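Local coordinates for protein esterase D (Cellvibrio japonicus, PDB 2W46) that probably degrades plant cell walls by cleaving feruloyl esters of arabinoxylan and pectin, this chain being its calcium-binding family 35 carbohydrate-binding module, which binds glucuronate, at residues D20-N25 and F35-N40. Numbering follows the deposited sequence.
With NA (sodium ion), chain D.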
# COMPACT_ATOMS: atom_id res chain seq x y z
N ASP A 20 -9.22 -5.89 -1.93
CA ASP A 20 -9.94 -6.79 -2.83
C ASP A 20 -9.18 -8.10 -2.75
O ASP A 20 -8.18 -8.31 -3.44
CB ASP A 20 -9.92 -6.24 -4.25
CG ASP A 20 -10.63 -4.90 -4.36
OD1 ASP A 20 -11.75 -4.74 -3.81
OD2 ASP A 20 -10.05 -4.02 -5.02
N GLY A 21 -9.64 -8.96 -1.84
CA GLY A 21 -8.94 -10.20 -1.46
C GLY A 21 -9.14 -10.42 0.04
O GLY A 21 -10.24 -10.24 0.56
N THR A 22 -8.07 -10.79 0.74
CA THR A 22 -8.16 -11.11 2.17
C THR A 22 -6.99 -10.54 2.94
O THR A 22 -5.99 -10.11 2.34
CB THR A 22 -8.18 -12.62 2.45
OG1 THR A 22 -7.06 -13.24 1.78
CG2 THR A 22 -9.51 -13.24 1.99
N ILE A 23 -7.15 -10.50 4.27
CA ILE A 23 -6.06 -10.22 5.18
C ILE A 23 -5.60 -11.58 5.74
O ILE A 23 -6.40 -12.28 6.36
CB ILE A 23 -6.46 -9.29 6.33
CG1 ILE A 23 -6.98 -7.95 5.80
CG2 ILE A 23 -5.27 -9.06 7.35
CD1 ILE A 23 -5.97 -7.18 4.98
N ASP A 24 -4.34 -11.91 5.51
CA ASP A 24 -3.78 -13.24 5.79
C ASP A 24 -2.61 -13.09 6.75
O ASP A 24 -2.14 -11.98 7.03
CB ASP A 24 -3.27 -13.92 4.52
CG ASP A 24 -4.37 -14.34 3.57
OD1 ASP A 24 -5.54 -14.04 3.86
OD2 ASP A 24 -4.05 -14.95 2.52
N ASN A 25 -2.19 -14.22 7.31
CA ASN A 25 -1.10 -14.20 8.29
C ASN A 25 -0.27 -15.48 8.24
O ASN A 25 0.41 -15.83 9.23
CB ASN A 25 -1.65 -13.94 9.71
CG ASN A 25 -2.59 -15.05 10.22
OD1 ASN A 25 -3.12 -14.95 11.34
ND2 ASN A 25 -2.79 -16.10 9.42
N PHE A 35 -1.18 -9.24 6.59
CA PHE A 35 -0.81 -8.55 5.36
C PHE A 35 -2.00 -8.69 4.42
O PHE A 35 -2.82 -9.63 4.56
CB PHE A 35 0.47 -9.17 4.73
CG PHE A 35 0.44 -10.70 4.61
CD1 PHE A 35 -0.17 -11.34 3.51
CD2 PHE A 35 1.05 -11.49 5.58
CE1 PHE A 35 -0.16 -12.78 3.41
CE2 PHE A 35 1.05 -12.87 5.48
CZ PHE A 35 0.44 -13.51 4.41
N ALA A 36 -2.10 -7.79 3.46
CA ALA A 36 -3.16 -7.89 2.44
C ALA A 36 -2.70 -8.80 1.31
O ALA A 36 -1.60 -8.63 0.77
CB ALA A 36 -3.50 -6.51 1.92
N ASN A 37 -3.57 -9.74 0.95
CA ASN A 37 -3.37 -10.70 -0.13
C ASN A 37 -4.48 -10.44 -1.15
O ASN A 37 -5.61 -10.83 -0.94
CB ASN A 37 -3.49 -12.13 0.44
CG ASN A 37 -3.37 -13.21 -0.61
OD1 ASN A 37 -3.15 -12.92 -1.78
ND2 ASN A 37 -3.52 -14.46 -0.21
N THR A 38 -4.17 -9.77 -2.25
CA THR A 38 -5.18 -9.45 -3.25
C THR A 38 -5.68 -10.67 -4.02
O THR A 38 -4.94 -11.66 -4.18
CB THR A 38 -4.67 -8.41 -4.29
OG1 THR A 38 -3.47 -8.89 -4.88
CG2 THR A 38 -4.38 -7.05 -3.62
N ASN A 39 -6.92 -10.58 -4.52
CA ASN A 39 -7.34 -11.45 -5.63
C ASN A 39 -6.28 -11.43 -6.74
O ASN A 39 -5.61 -10.42 -6.95
CB ASN A 39 -8.68 -10.95 -6.24
CG ASN A 39 -9.82 -10.97 -5.23
OD1 ASN A 39 -9.86 -11.82 -4.35
ND2 ASN A 39 -10.74 -10.04 -5.37
N ASN A 40 -6.17 -12.53 -7.49
CA ASN A 40 -5.35 -12.57 -8.69
C ASN A 40 -6.08 -12.01 -9.88
O ASN A 40 -6.56 -12.76 -10.70
CB ASN A 40 -4.87 -14.01 -8.95
CG ASN A 40 -4.34 -14.65 -7.70
OD1 ASN A 40 -4.75 -15.75 -7.32
ND2 ASN A 40 -3.43 -13.97 -7.04
NA NA D . -2.59 -12.51 -3.91
O HOH W 1 -6.77 -13.32 -1.60
O HOH W 2 -1.31 -10.59 -2.86
O HOH W 3 -2.32 -11.39 -5.94
O HOH W 4 -2.81 -14.62 -4.70
O HOH W 5 -0.28 -13.41 -3.27
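Asn37 and Asp24 meet on one face of a two-stranded antiparallel hairpin. The amide ND2 of Asn37 donates to OD2 of Asp24 at 2.8 Å, and the bond is almost straight (178°). OD2 of Asp24 lies in the plane of the Asn37 amide, but the carboxylate is turned 88° against that amide, and the N-H comes to OD2 from above the carboxylate plane. With chi1 at 177°, CG of Asn37 stands anti to the backbone N, and OD1 reaches the sodium ion at 2.2 Å. One amide thus binds the metal with its oxygen and the carboxylate with its nitrogen, which fixes its flip. Thr22 positions that carboxylate in turn, its OG1 donating to OD1 of Asp24 at 2.7 Å.

Phe35 lies on the same face. Carbonyl O of Asp24 sits over one face of its ring, toward the rim, and Asp24 CB packs 3.5 Å from Phe35 CE1. On the other face of the hairpin, Ile23 CD1 touches Ala36 CB at 4.0 Å. The backbones pair Thr22 with Asn37 and Asp24 with Phe35, each through two hydrogen bonds. Past Gly21, Asn39 N adds a bond to Asp20 O.

Thr38 O and four waters complete the sodium shell. One of these waters also accepts a weak bond from Asn40 ND2. In another structure of this protein, Asn37, Thr38 and Asn40 bind calcium and Asn37 also binds glucuronate, so the hairpin carries part of the sugar site.

Asn37 and Phe35 touch Asn127, another residue of the glucuronate site, on strand 127-134. Phe35 also meets the ring of Trp99. Ala36 packs on Val19 of strand 16-19, and both Ala36 and Thr38 pack on Val46 of strand 45-52.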